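Local atomic coordinates of vinylacetyl-CoA Delta-isomerase (Nitrosopumilus maritimus SCM1, PDB entry 6VJR), a protein that probably dehydrates 4-hydroxybutyryl-CoA and isomerises vinylacetyl-CoA, using FAD and a [4Fe-4S] cluster. Residues Y355-D359 with M360-V364; L65-R69 with F70-A74; S159-D163 with P164-T168. All coordinates share one frame; numbering follows the deposited sequence.

The three contacts illustrate how short-range bonds fix the places where a chain changes direction. Interaction 2 (65-74) ends a strand beside the iron-sulfur cluster, with the Phe70 side chain about 6 Å from it. Interaction 1 (355-364) starts a helix near the iron site, the side chain of Ala362 lying about 8 Å from that of Tyr293. Their centres are 21 Å apart, yet they meet where Tyr355 N lies 3.1 Å from Ala74 O, a probable hydrogen bond. Interaction 3 (159-168) stands apart, its nearest atoms about 18 Å from interaction 1 and 22 Å from interaction 2; its Phe167 side chain lies about 9 Å from a bound FAD.

Interaction 1: Y355-D359 with M360-V364; sequences YLNDD and MLAQV
The backbone of 355-359 leaves a short strand and turns directly into the helix that carries 360-364, and the first helical bonds close at the junction. Ala362 N donates to Asp358 O at 3.0 Å, in the carbonyl plane, and Gln363 N donates to Asp359 O at 3.0 Å. Asp358 is the N-cap: its OD1 accepts from Leu361 N at 3.0 Å in a nearly straight bond (168°), reached on the anti side and tilted out of the carboxylate plane. With CG anti to the backbone N (chi1 -171°), the carboxylate folds back over the first turn, and its CG also rests on Leu361 CG and CD1. Such a side-chain cap satisfies an amide that has no helical carbonyl before it, and the negative charge at this helix end is likely to be electrostatically favourable; Arg493 forms a salt bridge to OD2.

One turn on, Gln363 bends at chi2 and brings NE2 to Asp359, 2.8 Å from OD1 and 3.3 Å from the main-chain O. NE2 approaches both oxygens from above their planes, although amide and carboxylate are only 23° apart. A water joins Asp359 OD2 to NE2, the latter link weak, while Arg290 holds Gln363 OE1 and Gln457 donates to Asp359 OD1. With an alanine here instead of the glutamine, Asp359 would probably lose this amide donor and Arg290 its OE1 partner. On another side of the turn, Asn357 ND2 packs 3.6 Å from Ala362 CB while donating to Ser343 and to the Cys287 carbonyl, tying the helix start to helix 278-292, which includes iron ligand His289.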
ATOM      1  N   TYR A 355     -10.032  27.483 -21.820  1.00 15.28           N
ATOM      2  CA  TYR A 355      -8.916  26.605 -21.488  1.00 15.42           C
ATOM      3  C   TYR A 355      -9.441  25.318 -20.841  1.00 14.28           C
ATOM      4  O   TYR A 355     -10.356  25.355 -20.002  1.00 15.01           O
ATOM      5  CB  TYR A 355      -7.890  27.298 -20.585  1.00 15.75           C
ATOM      6  CG  TYR A 355      -6.889  28.114 -21.378  1.00 17.72           C
ATOM      7  CD1 TYR A 355      -7.295  29.185 -22.168  1.00 18.96           C
ATOM      8  CD2 TYR A 355      -5.539  27.782 -21.384  1.00 19.40           C
ATOM      9  CE1 TYR A 355      -6.384  29.871 -22.954  1.00 20.79           C
ATOM     10  CE2 TYR A 355      -4.626  28.459 -22.161  1.00 21.50           C
ATOM     11  CZ  TYR A 355      -5.054  29.508 -22.950  1.00 20.92           C
ATOM     12  OH  TYR A 355      -4.183  30.211 -23.724  1.00 25.60           O
ATOM     13  N   LEU A 356      -8.874  24.194 -21.272  1.00 13.52           N
ATOM     14  CA  LEU A 356      -9.122  22.870 -20.697  1.00 13.53           C
ATOM     15  C   LEU A 356      -7.854  22.381 -20.014  1.00 13.62           C
ATOM     16  O   LEU A 356      -6.767  22.417 -20.583  1.00 14.80           O
ATOM     17  CB  LEU A 356      -9.543  21.951 -21.848  1.00 14.63           C
ATOM     18  CG  LEU A 356      -9.850  20.498 -21.473  1.00 15.54           C
ATOM     19  CD1 LEU A 356     -11.120  20.429 -20.638  1.00 16.20           C
ATOM     20  CD2 LEU A 356      -9.985  19.639 -22.679  1.00 18.31           C
ATOM     21  N   ASN A 357      -7.984  21.889 -18.784  1.00 12.96           N
ATOM     22  CA  ASN A 357      -6.869  21.334 -18.056  1.00 13.98           C
ATOM     23  C   ASN A 357      -6.408  20.020 -18.699  1.00 12.74           C
ATOM     24  O   ASN A 357      -7.080  19.416 -19.532  1.00 13.77           O
ATOM     25  CB  ASN A 357      -7.270  21.095 -16.601  1.00 13.38           C
ATOM     26  CG  ASN A 357      -8.459  20.179 -16.527  1.00 14.03           C
ATOM     27  OD1 ASN A 357      -9.566  20.503 -16.964  1.00 14.91           O
ATOM     28  ND2 ASN A 357      -8.239  19.003 -15.983  1.00 14.86           N
ATOM     29  N   ASP A 358      -5.194  19.597 -18.323  1.00 13.95           N
ATOM     30  CA  ASP A 358      -4.571  18.385 -18.816  1.00 14.76           C
ATOM     31  C   ASP A 358      -5.342  17.159 -18.366  1.00 13.40           C
ATOM     32  O   ASP A 358      -5.398  16.844 -17.181  1.00 14.29           O
ATOM     33  CB  ASP A 358      -3.126  18.260 -18.360  1.00 14.89           C
ATOM     34  CG  ASP A 358      -2.387  17.121 -19.040  1.00 16.54           C
ATOM     35  OD1 ASP A 358      -2.790  15.959 -18.824  1.00 16.64           O
ATOM     36  OD2 ASP A 358      -1.430  17.409 -19.815  1.00 19.78           O
ATOM     37  N   ASP A 359      -5.912  16.448 -19.336  1.00 14.11           N
ATOM     38  CA  ASP A 359      -6.787  15.316 -19.029  1.00 14.38           C
ATOM     39  C   ASP A 359      -6.053  14.187 -18.293  1.00 14.62           C
ATOM     40  O   ASP A 359      -6.578  13.649 -17.322  1.00 17.06           O
ATOM     41  CB  ASP A 359      -7.420  14.797 -20.302  1.00 15.82           C
ATOM     42  CG  ASP A 359      -8.534  13.799 -20.056  1.00 19.72           C
ATOM     43  OD1 ASP A 359      -8.194  12.678 -19.607  1.00 23.42           O
ATOM     44  OD2 ASP A 359      -9.686  14.179 -20.302  1.00 23.39           O
ATOM     45  N   MET A 360      -4.875  13.821 -18.756  1.00 13.41           N
ATOM     46  CA  MET A 360      -4.124  12.749 -18.142  1.00 11.91           C
ATOM     47  C   MET A 360      -3.875  13.063 -16.674  1.00 12.13           C
ATOM     48  O   MET A 360      -4.130  12.233 -15.815  1.00 12.56           O
ATOM     49  CB  MET A 360      -2.801  12.470 -18.868  1.00 13.81           C
ATOM     50  CG  MET A 360      -1.948  11.482 -18.131  1.00 14.18           C
ATOM     51  SD  MET A 360      -2.530   9.792 -18.119  1.00 17.50           S
ATOM     52  CE  MET A 360      -1.622   9.128 -19.527  1.00 17.16           C
ATOM     53  N   LEU A 361      -3.404  14.267 -16.392  1.00 12.18           N
ATOM     54  CA  LEU A 361      -3.104  14.607 -15.013  1.00 12.39           C
ATOM     55  C   LEU A 361      -4.353  14.735 -14.137  1.00 11.51           C
ATOM     56  O   LEU A 361      -4.274  14.475 -12.939  1.00 12.43           O
ATOM     57  CB  LEU A 361      -2.229  15.838 -14.963  1.00 14.12           C
ATOM     58  CG  LEU A 361      -0.866  15.697 -15.629  1.00 16.55           C
ATOM     59  CD1 LEU A 361      -0.151  17.015 -15.714  1.00 18.70           C
ATOM     60  CD2 LEU A 361      -0.046  14.727 -14.796  1.00 19.23           C
ATOM     61  N   ALA A 362      -5.495  15.119 -14.735  1.00 11.39           N
ATOM     62  CA  ALA A 362      -6.762  15.074 -14.023  1.00 11.33           C
ATOM     63  C   ALA A 362      -7.073  13.635 -13.601  1.00 11.31           C
ATOM     64  O   ALA A 362      -7.602  13.426 -12.521  1.00 12.34           O
ATOM     65  CB  ALA A 362      -7.876  15.638 -14.835  1.00 13.23           C
ATOM     66  N   GLN A 363      -6.828  12.651 -14.470  1.00 11.34           N
ATOM     67  CA  GLN A 363      -7.117  11.254 -14.113  1.00 11.89           C
ATOM     68  C   GLN A 363      -6.306  10.865 -12.898  1.00 11.58           C
ATOM     69  O   GLN A 363      -6.775  10.147 -12.011  1.00 12.97           O
ATOM     70  CB  GLN A 363      -6.829  10.303 -15.266  1.00 11.98           C
ATOM     71  CG  GLN A 363      -7.464  10.663 -16.591  1.00 13.11           C
ATOM     72  CD  GLN A 363      -8.933  10.912 -16.479  1.00 14.09           C
ATOM     73  OE1 GLN A 363      -9.664  10.174 -15.784  1.00 13.68           O
ATOM     74  NE2 GLN A 363      -9.379  11.936 -17.197  1.00 16.07           N
ATOM     75  N   VAL A 364      -5.048  11.277 -12.893  1.00 11.95           N
ATOM     76  CA  VAL A 364      -4.150  10.963 -11.794  1.00 13.45           C
ATOM     77  C   VAL A 364      -4.606  11.605 -10.481  1.00 13.34           C
ATOM     78  O   VAL A 364      -4.565  11.001  -9.426  1.00 14.51           O
ATOM     79  CB  VAL A 364      -2.734  11.406 -12.221  1.00 15.58           C
ATOM     80  CG1 VAL A 364      -1.795  11.312 -11.031  1.00 17.08           C
ATOM     81  CG2 VAL A 364      -2.222  10.612 -13.420  1.00 17.94           C
TER
HETATM   82  O   HOH W   1     -11.790  12.763 -18.853  1.00 19.28           O

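Interaction 2: L65-R69 with F70-A74; sequences LKVNR and FLHIA
Asn68 lies alongside Phe70, both side chains pointing the same way, with its OD1 at the edge of the ring, 3.2 Å from Phe70 CD2. Amide and ring planes are nearly coplanar, 17° apart, and the oxygen lies near the ring plane. The same OD1 accepts from Phe70 N at 2.9 Å, the donor tilted only slightly from the carbonyl plane. Having CG anti to the Asn68 backbone N (chi1 -170°) sets the amide beside the turning main chain, where one oxygen serves both purposes; ND2 donates elsewhere, to the Thr45 carbonyl.

The side-chain bond is an Asx turn, which here opens the short 3-10 turn that ends strand 66-68. Leu71 N donates to Asn68 O at 2.8 Å, and His72 N follows with a longer bond to Arg69 O, 3.2 Å. Both donors sit above the carbonyl planes, the second much more so (68°), as the chain leaves the turn. A water donates to Arg69 O and His72 O and so spans the exit from the turn. Val67 CG2 touches His72 CB at 4.1 Å, the two side chains crossing at about a right angle. Arg69, bent at chi3, gives its NE and NH1 to the carbonyls of Leu55 and Ala54, while His72 NE2 bonds to Asp79.

Phe70 packs on Cys101, a cluster ligand, and on Met86 and Leu90 of helix 77-94. The Asn68 oxygen, its partial negative charge directed to the ring edge as well as to the amide, would therefore favour one orientation of the aromatic group that lines this cluster ligand.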
ATOM      1  N   LEU A  65     -18.161  41.878 -16.844  1.00 23.91           N
ATOM      2  CA  LEU A  65     -18.504  42.041 -15.436  1.00 23.10           C
ATOM      3  C   LEU A  65     -17.487  41.322 -14.574  1.00 21.62           C
ATOM      4  O   LEU A  65     -16.895  40.374 -15.046  1.00 21.07           O
ATOM      5  CB  LEU A  65     -19.862  41.416 -15.136  1.00 26.22           C
ATOM      6  CG  LEU A  65     -21.072  42.012 -15.848  1.00 30.16           C
ATOM      7  CD1 LEU A  65     -22.303  41.129 -15.607  1.00 34.07           C
ATOM      8  CD2 LEU A  65     -21.286  43.438 -15.345  1.00 31.40           C
ATOM      9  N   LYS A  66     -17.345  41.790 -13.314  1.00 22.50           N
ATOM     10  CA  LYS A  66     -16.763  40.986 -12.274  1.00 21.50           C
ATOM     11  C   LYS A  66     -17.795  39.933 -11.861  1.00 21.91           C
ATOM     12  O   LYS A  66     -18.923  40.296 -11.484  1.00 24.28           O
ATOM     13  CB  LYS A  66     -16.370  41.872 -11.089  1.00 26.91           C
ATOM     14  CG  LYS A  66     -15.581  41.125 -10.037  1.00 31.39           C
ATOM     15  CD  LYS A  66     -14.079  41.284 -10.288  1.00 43.67           C
ATOM     16  CE  LYS A  66     -13.459  42.463  -9.578  1.00 53.79           C
ATOM     17  NZ  LYS A  66     -12.618  42.019  -8.454  1.00 64.83           N
ATOM     18  N   VAL A  67     -17.411  38.650 -11.953  1.00 20.88           N
ATOM     19  CA  VAL A  67     -18.327  37.553 -11.692  1.00 20.42           C
ATOM     20  C   VAL A  67     -17.749  36.605 -10.644  1.00 17.48           C
ATOM     21  O   VAL A  67     -16.551  36.506 -10.460  1.00 17.97           O
ATOM     22  CB  VAL A  67     -18.699  36.756 -12.962  1.00 18.95           C
ATOM     23  CG1 VAL A  67     -19.247  37.684 -14.045  1.00 21.13           C
ATOM     24  CG2 VAL A  67     -17.512  35.990 -13.525  1.00 20.98           C
ATOM     25  N   ASN A  68     -18.631  35.901  -9.950  1.00 18.03           N
ATOM     26  CA  ASN A  68     -18.182  34.828  -9.081  1.00 16.98           C
ATOM     27  C   ASN A  68     -17.373  33.833  -9.924  1.00 16.19           C
ATOM     28  O   ASN A  68     -17.786  33.458 -11.007  1.00 16.76           O
ATOM     29  CB  ASN A  68     -19.367  34.185  -8.375  1.00 17.59           C
ATOM     30  CG  ASN A  68     -18.924  33.246  -7.285  1.00 16.74           C
ATOM     31  OD1 ASN A  68     -18.455  32.145  -7.564  1.00 18.81           O
ATOM     32  ND2 ASN A  68     -19.073  33.667  -6.041  1.00 19.17           N
ATOM     33  N   ARG A  69     -16.232  33.377  -9.387  1.00 16.93           N
ATOM     34  CA  ARG A  69     -15.361  32.464 -10.130  1.00 16.64           C
ATOM     35  C   ARG A  69     -16.062  31.152 -10.497  1.00 14.64           C
ATOM     36  O   ARG A  69     -15.744  30.571 -11.519  1.00 14.76           O
ATOM     37  CB  ARG A  69     -14.018  32.231  -9.430  1.00 17.04           C
ATOM     38  CG  ARG A  69     -13.056  31.361 -10.224  1.00 17.27           C
ATOM     39  CD  ARG A  69     -11.706  31.357  -9.585  1.00 16.91           C
ATOM     40  NE  ARG A  69     -11.076  32.658  -9.377  1.00 18.26           N
ATOM     41  CZ  ARG A  69     -10.542  33.434 -10.305  1.00 19.62           C
ATOM     42  NH1 ARG A  69      -9.947  34.549  -9.926  1.00 23.19           N
ATOM     43  NH2 ARG A  69     -10.534  33.099 -11.583  1.00 19.78           N
ATOM     44  N   PHE A  70     -17.081  30.739  -9.751  1.00 14.57           N
ATOM     45  CA  PHE A  70     -17.853  29.564 -10.132  1.00 15.70           C
ATOM     46  C   PHE A  70     -18.648  29.746 -11.421  1.00 14.75           C
ATOM     47  O   PHE A  70     -19.054  28.758 -12.029  1.00 14.63           O
ATOM     48  CB  PHE A  70     -18.792  29.108  -9.016  1.00 15.27           C
ATOM     49  CG  PHE A  70     -18.072  28.442  -7.867  1.00 14.86           C
ATOM     50  CD1 PHE A  70     -17.571  27.157  -8.014  1.00 15.81           C
ATOM     51  CD2 PHE A  70     -17.868  29.087  -6.668  1.00 16.34           C
ATOM     52  CE1 PHE A  70     -16.943  26.517  -6.956  1.00 16.18           C
ATOM     53  CE2 PHE A  70     -17.232  28.455  -5.615  1.00 15.67           C
ATOM     54  CZ  PHE A  70     -16.795  27.165  -5.748  1.00 16.37           C
ATOM     55  N   LEU A  71     -18.823  30.992 -11.887  1.00 14.98           N
ATOM     56  CA  LEU A  71     -19.584  31.253 -13.114  1.00 16.48           C
ATOM     57  C   LEU A  71     -18.672  31.653 -14.275  1.00 15.99           C
ATOM     58  O   LEU A  71     -19.155  32.062 -15.347  1.00 18.28           O
ATOM     59  CB  LEU A  71     -20.581  32.378 -12.815  1.00 17.07           C
ATOM     60  CG  LEU A  71     -21.708  32.047 -11.833  1.00 18.65           C
ATOM     61  CD1 LEU A  71     -22.448  33.306 -11.376  1.00 19.10           C
ATOM     62  CD2 LEU A  71     -22.637  31.070 -12.491  1.00 19.31           C
ATOM     63  N   HIS A  72     -17.368  31.626 -14.022  1.00 15.68           N
ATOM     64  CA  HIS A  72     -16.385  32.107 -14.978  1.00 15.01           C
ATOM     65  C   HIS A  72     -15.920  31.011 -15.931  1.00 14.50           C
ATOM     66  O   HIS A  72     -15.568  29.919 -15.506  1.00 14.15           O
ATOM     67  CB  HIS A  72     -15.204  32.728 -14.245  1.00 16.44           C
ATOM     68  CG  HIS A  72     -14.151  33.254 -15.141  1.00 15.60           C
ATOM     69  ND1 HIS A  72     -14.356  34.311 -16.003  1.00 17.38           N
ATOM     70  CD2 HIS A  72     -12.838  33.013 -15.177  1.00 17.28           C
ATOM     71  CE1 HIS A  72     -13.193  34.598 -16.597  1.00 17.93           C
ATOM     72  NE2 HIS A  72     -12.250  33.847 -16.073  1.00 16.74           N
ATOM     73  N   ILE A  73     -15.900  31.352 -17.225  1.00 16.42           N
ATOM     74  CA  ILE A  73     -15.400  30.486 -18.279  1.00 15.06           C
ATOM     75  C   ILE A  73     -13.896  30.801 -18.407  1.00 15.61           C
ATOM     76  O   ILE A  73     -13.481  31.918 -18.707  1.00 16.60           O
ATOM     77  CB  ILE A  73     -16.135  30.682 -19.605  1.00 16.63           C
ATOM     78  CG1 ILE A  73     -17.669  30.483 -19.523  1.00 16.09           C
ATOM     79  CG2 ILE A  73     -15.496  29.824 -20.673  1.00 17.69           C
ATOM     80  CD1 ILE A  73     -18.147  29.122 -19.126  1.00 17.01           C
ATOM     81  N   ALA A  74     -13.089  29.801 -18.052  1.00 15.19           N
ATOM     82  CA  ALA A  74     -11.650  29.997 -17.855  1.00 15.76           C
ATOM     83  C   ALA A  74     -10.977  30.453 -19.142  1.00 16.14           C
ATOM     84  O   ALA A  74     -11.149  29.839 -20.178  1.00 17.24           O
ATOM     85  CB  ALA A  74     -11.036  28.701 -17.371  1.00 16.69           C
TER
HETATM   86  O   HOH W   2     -13.882  29.473 -13.313  1.00 16.48           O

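Interaction 3: S159-D163 with P164-T168; sequences SEQDD and PDLFT
Asp163 supplies both hydrogen bonds that close the turn. Its side-chain OD1 accepts from Asp165 N at 3.0 Å, approached from above the carboxylate plane, and its main-chain O accepts from Leu166 N at 3.2 Å. CG anti to the backbone N (chi1 179°) brings OD1 forward beside Pro164 N, within reach of the Asp165 amide.

As for charge, Asp163 OD1 and Asp165 OD2 come within 3.7 Å, a like-charge approach that would cost energy by itself. Lys408 of the third subunit forms salt bridges with both aspartates, at OD2 of each, and Arg169 pairs with Asp165 OD1; the two positive groups probably offset the repulsion, and the Lys408 bridges place the turn at a subunit interface.

Nonpolar and amide contacts complete the turn. Leu166 CD1 reaches Asp163 CB at 3.9 Å and lies equally far from Gln161 OE1. Gln161, bent at chi2 (-67°), brings NE2 to the edge of the Phe167 ring, 3.8 Å from CE1 and near the ring plane, with amide and ring 47° apart. That NE2 donates to the Asp153 carbonyl.

Phe167 also packs on Lys151, a residue that binds FAD. The aspartate-proline sequence, with its side-chain bond to the second residue on and its main-chain bond to the third, is an Asx turn combined with a beta-turn, here in the loop leading to strand 169-173 near the flavin site.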
ATOM      1  N   SER A 159     -30.661   2.752 -25.211  1.00 18.74           N
ATOM      2  CA  SER A 159     -31.666   2.164 -26.074  1.00 19.83           C
ATOM      3  C   SER A 159     -31.895   0.677 -25.800  1.00 18.36           C
ATOM      4  O   SER A 159     -32.836   0.115 -26.377  1.00 21.68           O
ATOM      5  CB  SER A 159     -31.347   2.389 -27.524  1.00 23.10           C
ATOM      6  OG  SER A 159     -30.160   1.704 -27.896  1.00 25.91           O
ATOM      7  N   GLU A 160     -31.071   0.057 -24.937  1.00 18.39           N
ATOM      8  CA  GLU A 160     -31.179  -1.363 -24.609  1.00 20.62           C
ATOM      9  C   GLU A 160     -31.835  -1.601 -23.237  1.00 18.57           C
ATOM     10  O   GLU A 160     -32.140  -2.745 -22.879  1.00 20.43           O
ATOM     11  CB  GLU A 160     -29.815  -2.056 -24.596  1.00 25.13           C
ATOM     12  CG  GLU A 160     -28.984  -1.904 -25.869  1.00 30.46           C
ATOM     13  CD  GLU A 160     -27.492  -2.249 -25.773  1.00 35.50           C
ATOM     14  OE1 GLU A 160     -27.107  -2.830 -26.797  1.00 45.25           O
ATOM     15  OE2 GLU A 160     -26.703  -1.964 -24.823  1.00 27.78           O
ATOM     16  N   GLN A 161     -32.091  -0.543 -22.451  1.00 17.11           N
ATOM     17  CA  GLN A 161     -32.781  -0.706 -21.181  1.00 16.66           C
ATOM     18  C   GLN A 161     -34.232  -1.129 -21.434  1.00 17.97           C
ATOM     19  O   GLN A 161     -34.888  -0.727 -22.420  1.00 20.48           O
ATOM     20  CB  GLN A 161     -32.772   0.591 -20.371  1.00 16.16           C
ATOM     21  CG  GLN A 161     -31.381   1.120 -20.043  1.00 16.01           C
ATOM     22  CD  GLN A 161     -30.630   0.220 -19.089  1.00 15.40           C
ATOM     23  OE1 GLN A 161     -31.227  -0.391 -18.183  1.00 16.50           O
ATOM     24  NE2 GLN A 161     -29.320   0.193 -19.267  1.00 14.93           N
ATOM     25  N   ASP A 162     -34.751  -1.917 -20.497  1.00 21.01           N
ATOM     26  CA  ASP A 162     -36.133  -2.369 -20.504  1.00 23.52           C
ATOM     27  C   ASP A 162     -37.085  -1.177 -20.355  1.00 21.47           C
ATOM     28  O   ASP A 162     -38.182  -1.202 -20.873  1.00 25.38           O
ATOM     29  CB  ASP A 162     -36.331  -3.333 -19.344  1.00 25.74           C
ATOM     30  CG  ASP A 162     -37.516  -4.285 -19.416  1.00 35.49           C
ATOM     31  OD1 ASP A 162     -37.622  -4.994 -20.431  1.00 43.36           O
ATOM     32  OD2 ASP A 162     -38.277  -4.363 -18.414  1.00 44.78           O
ATOM     33  N   ASP A 163     -36.694  -0.196 -19.541  1.00 20.92           N
ATOM     34  CA  ASP A 163     -37.449   1.034 -19.347  1.00 19.86           C
ATOM     35  C   ASP A 163     -36.638   2.162 -19.954  1.00 17.59           C
ATOM     36  O   ASP A 163     -35.573   2.499 -19.476  1.00 18.68           O
ATOM     37  CB  ASP A 163     -37.725   1.283 -17.872  1.00 20.29           C
ATOM     38  CG  ASP A 163     -38.489   2.554 -17.540  1.00 21.23           C
ATOM     39  OD1 ASP A 163     -38.760   3.374 -18.482  1.00 21.43           O
ATOM     40  OD2 ASP A 163     -38.764   2.755 -16.327  1.00 24.22           O
ATOM     41  N   PRO A 164     -37.099   2.770 -21.057  1.00 18.70           N
ATOM     42  CA  PRO A 164     -36.309   3.794 -21.718  1.00 18.73           C
ATOM     43  C   PRO A 164     -36.031   5.039 -20.876  1.00 17.24           C
ATOM     44  O   PRO A 164     -35.133   5.765 -21.220  1.00 19.80           O
ATOM     45  CB  PRO A 164     -37.090   4.087 -22.987  1.00 19.13           C
ATOM     46  CG  PRO A 164     -38.493   3.806 -22.526  1.00 21.06           C
ATOM     47  CD  PRO A 164     -38.383   2.530 -21.746  1.00 19.55           C
ATOM     48  N   ASP A 165     -36.804   5.285 -19.811  1.00 17.65           N
ATOM     49  CA  ASP A 165     -36.650   6.461 -18.970  1.00 17.32           C
ATOM     50  C   ASP A 165     -35.456   6.348 -18.018  1.00 15.60           C
ATOM     51  O   ASP A 165     -35.163   7.297 -17.309  1.00 16.96           O
ATOM     52  CB  ASP A 165     -37.909   6.712 -18.162  1.00 19.58           C
ATOM     53  CG  ASP A 165     -39.138   7.054 -18.991  1.00 22.36           C
ATOM     54  OD1 ASP A 165     -38.960   7.584 -20.115  1.00 24.14           O
ATOM     55  OD2 ASP A 165     -40.257   6.757 -18.515  1.00 24.80           O
ATOM     56  N   LEU A 166     -34.743   5.196 -17.975  1.00 16.22           N
ATOM     57  CA  LEU A 166     -33.655   5.018 -17.020  1.00 15.27           C
ATOM     58  C   LEU A 166     -32.424   5.858 -17.360  1.00 15.17           C
ATOM     59  O   LEU A 166     -31.522   6.038 -16.523  1.00 16.21           O
ATOM     60  CB  LEU A 166     -33.310   3.551 -16.827  1.00 15.73           C
ATOM     61  CG  LEU A 166     -34.376   2.715 -16.116  1.00 16.95           C
ATOM     62  CD1 LEU A 166     -34.193   1.199 -16.215  1.00 19.51           C
ATOM     63  CD2 LEU A 166     -34.389   3.109 -14.662  1.00 20.62           C
ATOM     64  N   PHE A 167     -32.410   6.388 -18.589  1.00 15.47           N
ATOM     65  CA  PHE A 167     -31.585   7.519 -18.963  1.00 15.33           C
ATOM     66  C   PHE A 167     -32.532   8.591 -19.490  1.00 14.91           C
ATOM     67  O   PHE A 167     -33.517   8.275 -20.178  1.00 15.81           O
ATOM     68  CB  PHE A 167     -30.577   7.155 -20.061  1.00 16.15           C
ATOM     69  CG  PHE A 167     -29.456   6.211 -19.673  1.00 15.71           C
ATOM     70  CD1 PHE A 167     -29.704   4.846 -19.531  1.00 15.49           C
ATOM     71  CD2 PHE A 167     -28.168   6.667 -19.499  1.00 14.44           C
ATOM     72  CE1 PHE A 167     -28.679   3.977 -19.236  1.00 15.17           C
ATOM     73  CE2 PHE A 167     -27.145   5.787 -19.161  1.00 15.85           C
ATOM     74  CZ  PHE A 167     -27.406   4.442 -19.071  1.00 14.59           C
ATOM     75  N   THR A 168     -32.199   9.850 -19.228  1.00 14.88           N
ATOM     76  CA  THR A 168     -33.034  10.988 -19.585  1.00 15.27           C
ATOM     77  C   THR A 168     -33.105  11.189 -21.105  1.00 15.56           C
ATOM     78  O   THR A 168     -32.098  11.172 -21.813  1.00 15.40           O
ATOM     79  CB  THR A 168     -32.491  12.221 -18.857  1.00 15.83           C
ATOM     80  OG1 THR A 168     -32.613  12.025 -17.452  1.00 16.38           O
ATOM     81  CG2 THR A 168     -33.257  13.484 -19.207  1.00 18.49           C
TER